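Local coordinates for protein pyridoxal kinase (Lactobacillus plantarum, PDB 3H74) that probably phosphorylates pyridoxal and related vitamin B6 compounds with ATP, as a kinase of the ribokinase clan, at residues Ile132-Thr142 against Gln169-Asp180; Leu159-Gln167 against Ala190-Val198. One frame throughout, in Å; residues are numbered along the deposited sequence.

Interaction 1 (Ile132-Thr142 against Gln169-Asp180); sequences IQQADVILPNT and QLKTGAHAVITD. With SO4 (sulfate ion), chain B.
Lys171 lays its extended chain across the side chain of Gln134 at about a right angle, CD resting 3.6 Å from Gln134 OE1, and ends in a salt bridge from NZ to Asp136 OD2 (2.8 Å). NZ meets that oxygen from above the carboxylate plane and adds a weak bond to Gln134 O. CG of Lys171 stands between its own N and carbonyl carbon (chi1 68°), which turns the chain toward residues 134-136. Close by, Leu170 CD2 packs against Ile132 CD1 and Ile138 CG2, meeting Ile138 tip to tip. Val137 and Ile138 pair in parallel with His175 and Ala176: Ile138 N bonds His175 O (3.0 Å), and Val177 N bonds Ile138 O. Thr179 N to Pro140 O extends the backbone bonding beyond strands 137-138 and 175-176. At the far end the Asp180 carboxylate takes Thr142 OG1 on OD1 (2.7 Å) and Thr142 N on OD2 (3.1 Å), both from the syn side, tilted somewhat out of the carboxylate plane. An alanine at Asp180 would remove both acceptors and is likely to leave the Thr142 hydroxyl and the start of helix 142-149 less firmly tied to strand 178-183. Asn141, the N-cap of that helix, accepts Glu144 N on OD1 and donates from ND2 to Gly111 O and to sulfate O2 (2.9 Å), the ion probably coming from the crystallisation liquor. In this ribokinase-like α/β fold, strand 175-176 is outermost in the central sheet and 137-138 lies between it and 103-106; helix 213-226 covers Val137 and Leu139, and helix 159-167 covers Ala176 and Ile178.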
loop_
_atom_site.group_PDB
_atom_site.type_symbol
_atom_site.label_atom_id
_atom_site.label_comp_id
_atom_site.label_asym_id
_atom_site.label_seq_id
_atom_site.Cartn_x
_atom_site.Cartn_y
_atom_site.Cartn_z
ATOM N N ILE A 132 6.940 1.068 -10.224
ATOM C CA ILE A 132 6.690 2.369 -9.597
ATOM C C ILE A 132 6.883 3.562 -10.535
ATOM O O ILE A 132 6.512 4.679 -10.190
ATOM C CB ILE A 132 7.547 2.589 -8.317
ATOM C CG1 ILE A 132 9.044 2.679 -8.656
ATOM C CG2 ILE A 132 7.208 1.526 -7.252
ATOM C CD1 ILE A 132 9.931 3.049 -7.481
ATOM N N GLN A 133 7.463 3.324 -11.712
ATOM C CA GLN A 133 7.935 4.418 -12.575
ATOM C C GLN A 133 6.850 5.407 -13.016
ATOM O O GLN A 133 7.142 6.587 -13.229
ATOM C CB GLN A 133 8.740 3.881 -13.773
ATOM C CG GLN A 133 7.921 3.239 -14.898
ATOM C CD GLN A 133 8.705 2.197 -15.705
ATOM O OE1 GLN A 133 9.916 2.027 -15.532
ATOM N NE2 GLN A 133 8.000 1.483 -16.579
ATOM N N GLN A 134 5.609 4.945 -13.139
ATOM C CA GLN A 134 4.517 5.846 -13.520
ATOM C C GLN A 134 3.519 6.124 -12.389
ATOM O O GLN A 134 2.479 6.749 -12.604
ATOM C CB GLN A 134 3.812 5.355 -14.793
ATOM C CG GLN A 134 4.681 5.470 -16.058
ATOM C CD GLN A 134 5.043 6.911 -16.415
ATOM O OE1 GLN A 134 4.168 7.771 -16.542
ATOM N NE2 GLN A 134 6.337 7.173 -16.589
ATOM N N ALA A 135 3.848 5.676 -11.178
ATOM C CA ALA A 135 2.980 5.910 -10.026
ATOM C C ALA A 135 2.941 7.390 -9.676
ATOM O O ALA A 135 3.955 8.086 -9.782
ATOM C CB ALA A 135 3.468 5.117 -8.829
ATOM N N ASP A 136 1.773 7.869 -9.262
ATOM C CA ASP A 136 1.661 9.216 -8.709
ATOM C C ASP A 136 2.197 9.288 -7.287
ATOM O O ASP A 136 2.753 10.304 -6.870
ATOM C CB ASP A 136 0.204 9.669 -8.738
ATOM C CG ASP A 136 -0.342 9.747 -10.138
ATOM O OD1 ASP A 136 -1.237 8.957 -10.490
ATOM O OD2 ASP A 136 0.150 10.593 -10.918
ATOM N N VAL A 137 1.989 8.216 -6.529
ATOM C CA VAL A 137 2.404 8.152 -5.136
ATOM C C VAL A 137 2.940 6.756 -4.874
ATOM O O VAL A 137 2.317 5.771 -5.276
ATOM C CB VAL A 137 1.217 8.448 -4.172
ATOM C CG1 VAL A 137 1.644 8.282 -2.722
ATOM C CG2 VAL A 137 0.692 9.863 -4.385
ATOM N N ILE A 138 4.090 6.670 -4.211
ATOM C CA ILE A 138 4.581 5.397 -3.679
ATOM C C ILE A 138 4.677 5.497 -2.165
ATOM O O ILE A 138 4.914 6.581 -1.624
ATOM C CB ILE A 138 5.926 4.944 -4.313
ATOM C CG1 ILE A 138 7.060 5.936 -4.028
ATOM C CG2 ILE A 138 5.761 4.752 -5.804
ATOM C CD1 ILE A 138 8.454 5.343 -4.226
ATOM N N LEU A 139 4.509 4.360 -1.488
ATOM C CA LEU A 139 4.405 4.314 -0.028
ATOM C C LEU A 139 5.410 3.356 0.621
ATOM O O LEU A 139 5.026 2.491 1.415
ATOM C CB LEU A 139 2.975 3.920 0.367
ATOM C CG LEU A 139 1.858 4.848 -0.117
ATOM C CD1 LEU A 139 0.484 4.232 0.162
ATOM C CD2 LEU A 139 1.971 6.234 0.525
ATOM N N PRO A 140 6.715 3.512 0.309
ATOM C CA PRO A 140 7.702 2.638 0.924
ATOM C C PRO A 140 7.834 2.887 2.421
ATOM O O PRO A 140 7.653 4.018 2.888
ATOM C CB PRO A 140 9.005 3.062 0.233
ATOM C CG PRO A 140 8.770 4.499 -0.121
ATOM C CD PRO A 140 7.351 4.506 -0.585
ATOM N N ASN A 141 8.169 1.840 3.159
ATOM C CA ASN A 141 8.710 2.021 4.496
ATOM C C ASN A 141 10.209 2.339 4.373
ATOM O O ASN A 141 10.733 2.488 3.260
ATOM C CB ASN A 141 8.405 0.810 5.401
ATOM C CG ASN A 141 9.063 -0.472 4.921
ATOM O OD1 ASN A 141 10.113 -0.441 4.284
ATOM N ND2 ASN A 141 8.457 -1.616 5.240
ATOM N N THR A 142 10.892 2.443 5.505
ATOM C CA THR A 142 12.286 2.877 5.526
ATOM C C THR A 142 13.218 1.834 4.894
ATOM O O THR A 142 14.207 2.186 4.246
ATOM C CB THR A 142 12.698 3.266 6.970
ATOM O OG1 THR A 142 12.068 4.503 7.316
ATOM C CG2 THR A 142 14.189 3.440 7.104
ATOM N N GLN A 169 13.336 8.735 -9.393
ATOM C CA GLN A 169 12.973 7.454 -10.019
ATOM C C GLN A 169 11.493 7.360 -10.326
ATOM O O GLN A 169 10.976 6.279 -10.644
ATOM C CB GLN A 169 13.221 6.321 -9.055
ATOM C CG GLN A 169 14.636 5.936 -8.813
ATOM C CD GLN A 169 14.696 4.639 -8.047
ATOM O OE1 GLN A 169 13.796 3.798 -8.161
ATOM N NE2 GLN A 169 15.741 4.466 -7.256
ATOM N N LEU A 170 10.802 8.470 -10.143
ATOM C CA LEU A 170 9.391 8.542 -10.425
ATOM C C LEU A 170 9.206 9.531 -11.563
ATOM O O LEU A 170 10.096 10.358 -11.831
ATOM C CB LEU A 170 8.630 8.980 -9.168
ATOM C CG LEU A 170 8.805 8.143 -7.884
ATOM C CD1 LEU A 170 8.014 8.748 -6.725
ATOM C CD2 LEU A 170 8.420 6.662 -8.072
ATOM N N LYS A 171 8.072 9.438 -12.246
ATOM C CA LYS A 171 7.714 10.408 -13.273
ATOM C C LYS A 171 7.656 11.819 -12.681
ATOM O O LYS A 171 7.580 11.994 -11.459
ATOM C CB LYS A 171 6.366 10.047 -13.896
ATOM C CG LYS A 171 5.195 10.202 -12.939
ATOM C CD LYS A 171 3.884 9.878 -13.602
ATOM C CE LYS A 171 2.746 10.107 -12.637
ATOM N NZ LYS A 171 1.453 9.706 -13.239
ATOM N N THR A 172 7.695 12.821 -13.554
ATOM C CA THR A 172 7.626 14.212 -13.130
ATOM C C THR A 172 6.325 14.465 -12.361
ATOM O O THR A 172 5.253 14.049 -12.796
ATOM C CB THR A 172 7.722 15.171 -14.344
ATOM O OG1 THR A 172 8.778 14.741 -15.215
ATOM C CG2 THR A 172 7.980 16.604 -13.884
ATOM N N GLY A 173 6.435 15.135 -11.216
ATOM C CA GLY A 173 5.268 15.516 -10.418
ATOM C C GLY A 173 4.799 14.497 -9.386
ATOM O O GLY A 173 3.926 14.798 -8.573
ATOM N N ALA A 174 5.379 13.297 -9.418
ATOM C CA ALA A 174 4.996 12.212 -8.500
ATOM C C ALA A 174 5.593 12.409 -7.111
ATOM O O ALA A 174 6.467 13.263 -6.920
ATOM C CB ALA A 174 5.411 10.877 -9.072
ATOM N N HIS A 175 5.130 11.616 -6.146
ATOM C CA HIS A 175 5.506 11.779 -4.746
ATOM C C HIS A 175 5.975 10.487 -4.118
ATOM O O HIS A 175 5.241 9.487 -4.117
ATOM C CB HIS A 175 4.308 12.275 -3.938
ATOM C CG HIS A 175 3.669 13.489 -4.511
ATOM N ND1 HIS A 175 4.223 14.744 -4.380
ATOM C CD2 HIS A 175 2.538 13.648 -5.236
ATOM C CE1 HIS A 175 3.454 15.625 -4.996
ATOM N NE2 HIS A 175 2.427 14.986 -5.526
ATOM N N ALA A 176 7.180 10.513 -3.557
ATOM C CA ALA A 176 7.664 9.435 -2.712
ATOM C C ALA A 176 7.305 9.770 -1.262
ATOM O O ALA A 176 7.646 10.841 -0.754
ATOM C CB ALA A 176 9.165 9.275 -2.874
ATOM N N VAL A 177 6.593 8.864 -0.606
ATOM C CA VAL A 177 6.190 9.059 0.779
ATOM C C VAL A 177 6.706 7.896 1.616
ATOM O O VAL A 177 6.287 6.753 1.399
ATOM C CB VAL A 177 4.646 9.132 0.901
ATOM C CG1 VAL A 177 4.237 9.363 2.346
ATOM C CG2 VAL A 177 4.073 10.205 -0.005
ATOM N N ILE A 178 7.607 8.161 2.559
ATOM C CA ILE A 178 8.070 7.122 3.478
ATOM C C ILE A 178 7.117 7.073 4.670
ATOM O O ILE A 178 6.835 8.103 5.264
ATOM C CB ILE A 178 9.541 7.339 3.922
ATOM C CG1 ILE A 178 10.461 7.309 2.701
ATOM C CG2 ILE A 178 9.957 6.275 4.934
ATOM C CD1 ILE A 178 11.918 7.662 2.998
ATOM N N THR A 179 6.630 5.881 5.018
ATOM C CA THR A 179 5.444 5.752 5.891
ATOM C C THR A 179 5.668 5.428 7.381
ATOM O O THR A 179 4.711 5.414 8.161
ATOM C CB THR A 179 4.466 4.698 5.327
ATOM O OG1 THR A 179 5.132 3.435 5.260
ATOM C CG2 THR A 179 3.964 5.106 3.934
ATOM N N ASP A 180 6.911 5.183 7.774
ATOM C CA ASP A 180 7.216 4.719 9.135
ATOM C C ASP A 180 8.245 5.611 9.817
ATOM O O ASP A 180 9.012 5.156 10.677
ATOM C CB ASP A 180 7.719 3.270 9.100
ATOM C CG ASP A 180 9.011 3.110 8.299
ATOM O OD1 ASP A 180 9.459 4.096 7.682
ATOM O OD2 ASP A 180 9.583 1.998 8.292
HETATM S S SO4 B . 4.608 -1.775 6.180
HETATM O O1 SO4 B . 4.645 -2.024 4.739
HETATM O O2 SO4 B . 5.948 -1.454 6.671
HETATM O O3 SO4 B . 3.673 -0.694 6.489
HETATM O O4 SO4 B . 4.162 -2.995 6.860
HETATM O O HOH W 1 6.376 7.527 -10.813
HETATM O O HOH W 2 1.779 12.591 -9.914
#

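Interaction 2 (Leu159-Gln167 against Ala190-Val198); sequences LEVILPALQ and AWLDEAGHV
Leu163 and Leu159 of helix 159-167 pack on strand 190-192, the end of the middle strand of a three-stranded antiparallel sheet beside the main sheet of the ribokinase-like α/β fold. The helix and strand axes pass 8.6 Å apart at -64°, and side chains fill the interval. The apolar contacts form a row along the helix. Leu159 CD1 touches Ala190 CB (3.8 Å) and Val198 CG1, its side chain crossing that of Val198 at about a right angle. One turn on, Leu163 sends CD1 over the backbone at Trp191 CA and sets its CB against Leu192 CG (3.9 Å). Leu192 CG lies anti to its own carbonyl carbon (chi1 -64°), an orientation that brings Leu192 CD1 to 4.0 Å from Pro164 CG. Trp191 turns to the other face, where helix 231-251 covers it. Mixed contacts lie at the margin: the bent chain of Glu160 crosses Val198 obliquely, placing OE2 3.5 Å from Val198 CG2. Within the turn that follows the strand, Asp193 OD1 receives His197 N (2.9 Å), bracing the type I turn Asp193-Gly196, while OD2 bonds Gln199. The polar links between the helix and residues 190-198 run through water. Glu160 OE2 and Val198 N share one molecule. Gln167 OE1, also bonded to Ala176 N, reaches Leu192 N through one water and Leu192 O through another. A further water accepts from Gln167 NE2 (2.9 Å) and donates to Asp193 O (3.1 Å).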
loop_
_atom_site.group_PDB
_atom_site.type_symbol
_atom_site.label_atom_id
_atom_site.label_comp_id
_atom_site.label_asym_id
_atom_site.label_seq_id
_atom_site.Cartn_x
_atom_site.Cartn_y
_atom_site.Cartn_z
ATOM N N LEU A 159 16.477 12.157 5.399
ATOM C CA LEU A 159 15.344 12.385 4.501
ATOM C C LEU A 159 15.659 13.393 3.395
ATOM O O LEU A 159 15.112 13.306 2.295
ATOM C CB LEU A 159 14.107 12.813 5.299
ATOM C CG LEU A 159 13.546 11.786 6.294
ATOM C CD1 LEU A 159 12.475 12.415 7.174
ATOM C CD2 LEU A 159 13.010 10.538 5.587
ATOM N N GLU A 160 16.564 14.328 3.688
ATOM C CA GLU A 160 17.023 15.311 2.700
ATOM C C GLU A 160 17.817 14.661 1.558
ATOM O O GLU A 160 17.965 15.249 0.488
ATOM C CB GLU A 160 17.874 16.400 3.374
ATOM C CG GLU A 160 17.216 17.080 4.579
ATOM C CD GLU A 160 16.197 18.139 4.196
ATOM O OE1 GLU A 160 16.149 18.541 3.013
ATOM O OE2 GLU A 160 15.441 18.582 5.087
ATOM N N VAL A 161 18.335 13.456 1.796
ATOM C CA VAL A 161 19.085 12.719 0.777
ATOM C C VAL A 161 18.231 11.617 0.124
ATOM O O VAL A 161 18.173 11.515 -1.106
ATOM C CB VAL A 161 20.417 12.142 1.341
ATOM C CG1 VAL A 161 21.114 11.264 0.316
ATOM C CG2 VAL A 161 21.351 13.267 1.785
ATOM N N ILE A 162 17.562 10.809 0.945
ATOM C CA ILE A 162 16.820 9.649 0.433
ATOM C C ILE A 162 15.541 10.014 -0.333
ATOM O O ILE A 162 15.246 9.412 -1.367
ATOM C CB ILE A 162 16.592 8.560 1.534
ATOM C CG1 ILE A 162 16.114 7.239 0.916
ATOM C CG2 ILE A 162 15.654 9.043 2.642
ATOM C CD1 ILE A 162 16.417 6.013 1.773
ATOM N N LEU A 163 14.810 11.025 0.134
ATOM C CA LEU A 163 13.590 11.419 -0.569
ATOM C C LEU A 163 13.859 11.954 -1.995
ATOM O O LEU A 163 13.233 11.488 -2.940
ATOM C CB LEU A 163 12.720 12.373 0.260
ATOM C CG LEU A 163 12.042 11.808 1.517
ATOM C CD1 LEU A 163 11.411 12.919 2.336
ATOM C CD2 LEU A 163 11.003 10.756 1.162
ATOM N N PRO A 164 14.798 12.919 -2.171
ATOM C CA PRO A 164 15.114 13.322 -3.549
ATOM C C PRO A 164 15.601 12.173 -4.445
ATOM O O PRO A 164 15.234 12.121 -5.625
ATOM C CB PRO A 164 16.217 14.372 -3.362
ATOM C CG PRO A 164 15.983 14.915 -2.014
ATOM C CD PRO A 164 15.545 13.732 -1.194
ATOM N N ALA A 165 16.402 11.263 -3.892
ATOM C CA ALA A 165 16.896 10.121 -4.665
ATOM C C ALA A 165 15.746 9.207 -5.106
ATOM O O ALA A 165 15.686 8.797 -6.267
ATOM C CB ALA A 165 17.917 9.345 -3.873
ATOM N N LEU A 166 14.830 8.928 -4.181
ATOM C CA LEU A 166 13.632 8.139 -4.469
ATOM C C LEU A 166 12.766 8.805 -5.530
ATOM O O LEU A 166 12.331 8.163 -6.480
ATOM C CB LEU A 166 12.783 7.964 -3.203
ATOM C CG LEU A 166 13.004 6.892 -2.129
ATOM C CD1 LEU A 166 12.100 7.140 -0.924
ATOM C CD2 LEU A 166 12.751 5.504 -2.706
ATOM N N GLN A 167 12.515 10.099 -5.373
ATOM C CA GLN A 167 11.522 10.750 -6.221
ATOM C C GLN A 167 11.978 10.926 -7.668
ATOM O O GLN A 167 11.152 10.974 -8.577
ATOM C CB GLN A 167 11.066 12.068 -5.608
ATOM C CG GLN A 167 9.737 12.590 -6.132
ATOM C CD GLN A 167 9.102 13.481 -5.133
ATOM O OE1 GLN A 167 8.666 13.023 -4.077
ATOM N NE2 GLN A 167 9.055 14.774 -5.438
ATOM N N ALA A 190 6.683 10.984 5.715
ATOM C CA ALA A 190 7.524 12.090 5.274
ATOM C C ALA A 190 7.556 12.139 3.764
ATOM O O ALA A 190 7.597 11.100 3.106
ATOM C CB ALA A 190 8.926 11.950 5.827
ATOM N N TRP A 191 7.552 13.350 3.218
ATOM C CA TRP A 191 7.549 13.551 1.773
ATOM C C TRP A 191 8.090 14.945 1.450
ATOM O O TRP A 191 8.234 15.787 2.346
ATOM C CB TRP A 191 6.132 13.369 1.207
ATOM C CG TRP A 191 5.220 14.519 1.479
ATOM C CD1 TRP A 191 4.848 15.484 0.592
ATOM C CD2 TRP A 191 4.559 14.835 2.715
ATOM N NE1 TRP A 191 4.012 16.383 1.194
ATOM C CE2 TRP A 191 3.818 16.013 2.498
ATOM C CE3 TRP A 191 4.524 14.240 3.986
ATOM C CZ2 TRP A 191 3.043 16.607 3.495
ATOM C CZ3 TRP A 191 3.756 14.840 4.983
ATOM C CH2 TRP A 191 3.025 16.007 4.728
ATOM N N LEU A 192 8.374 15.184 0.172
ATOM C CA LEU A 192 8.834 16.498 -0.277
ATOM C C LEU A 192 7.666 17.318 -0.793
ATOM O O LEU A 192 6.879 16.836 -1.604
ATOM C CB LEU A 192 9.878 16.352 -1.386
ATOM C CG LEU A 192 11.207 15.662 -1.063
ATOM C CD1 LEU A 192 12.001 15.454 -2.342
ATOM C CD2 LEU A 192 12.025 16.429 -0.031
ATOM N N ASP A 193 7.556 18.542 -0.347
ATOM C CA ASP A 193 6.621 19.486 -0.909
ATOM C C ASP A 193 7.128 20.016 -2.242
ATOM O O ASP A 193 8.199 19.693 -2.664
ATOM C CB ASP A 193 6.242 20.604 0.100
ATOM C CG ASP A 193 7.364 21.589 0.397
ATOM O OD1 ASP A 193 8.337 21.622 -0.260
ATOM O OD2 ASP A 193 7.182 22.273 1.367
ATOM N N GLU A 194 6.311 20.846 -2.871
ATOM C CA GLU A 194 6.655 21.389 -4.166
ATOM C C GLU A 194 7.958 22.191 -4.197
ATOM O O GLU A 194 8.591 22.279 -5.209
ATOM C CB GLU A 194 5.536 22.262 -4.621
ATOM C CG GLU A 194 4.399 21.531 -5.070
ATOM C CD GLU A 194 3.807 22.207 -6.293
ATOM O OE1 GLU A 194 3.953 23.417 -6.398
ATOM O OE2 GLU A 194 3.349 21.501 -7.204
ATOM N N ALA A 195 8.294 22.762 -3.048
ATOM C CA ALA A 195 9.448 23.581 -2.840
ATOM C C ALA A 195 10.673 22.763 -2.488
ATOM O O ALA A 195 11.729 23.280 -2.301
ATOM C CB ALA A 195 9.147 24.612 -1.775
ATOM N N GLY A 196 10.483 21.451 -2.412
ATOM C CA GLY A 196 11.572 20.513 -2.137
ATOM C C GLY A 196 11.938 20.403 -0.668
ATOM O O GLY A 196 13.007 19.890 -0.321
ATOM N N HIS A 197 11.054 20.891 0.197
ATOM C CA HIS A 197 11.267 20.818 1.634
ATOM C C HIS A 197 10.616 19.561 2.192
ATOM O O HIS A 197 9.517 19.181 1.776
ATOM C CB HIS A 197 10.709 22.058 2.333
ATOM C CG HIS A 197 11.373 23.334 1.919
ATOM N ND1 HIS A 197 10.684 24.377 1.339
ATOM C CD2 HIS A 197 12.664 23.733 1.998
ATOM C CE1 HIS A 197 11.522 25.365 1.080
ATOM N NE2 HIS A 197 12.730 25.000 1.470
ATOM N N VAL A 198 11.304 18.925 3.132
ATOM C CA VAL A 198 10.802 17.715 3.777
ATOM C C VAL A 198 9.651 18.079 4.699
ATOM O O VAL A 198 9.788 18.916 5.604
ATOM C CB VAL A 198 11.911 16.978 4.567
ATOM C CG1 VAL A 198 11.332 15.797 5.365
ATOM C CG2 VAL A 198 13.006 16.500 3.630
HETATM O O HOH W 3 13.489 20.214 4.355
HETATM O O HOH W 4 9.348 12.964 -1.304
HETATM O O HOH W 5 6.634 14.583 -3.022
HETATM O O HOH W 6 8.378 17.471 -4.805
#

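Interactions 1 and 2 lie with their centres 10 Å apart and alternate along the chain: helix 159-167 leads into strand 175-176, and strand 178-183 pairs with 186-192. Two probable hydrogen bonds join them directly, Ala176 N to Gln167 OE1 (3.0 Å) and Ala190 N to Ile178 O (2.9 Å). Ile178 is an apolar junction, since Leu159 and Leu163 of interaction 2 pack on it as well as on Ala190. Interaction 1 includes the outermost strand of the central sheet, 175-176, and interaction 2 continues the packing of the same helix onto the neighbouring antiparallel sheet. The sulfate, bonded to Asn141, lies at the Asn141 end of interaction 1.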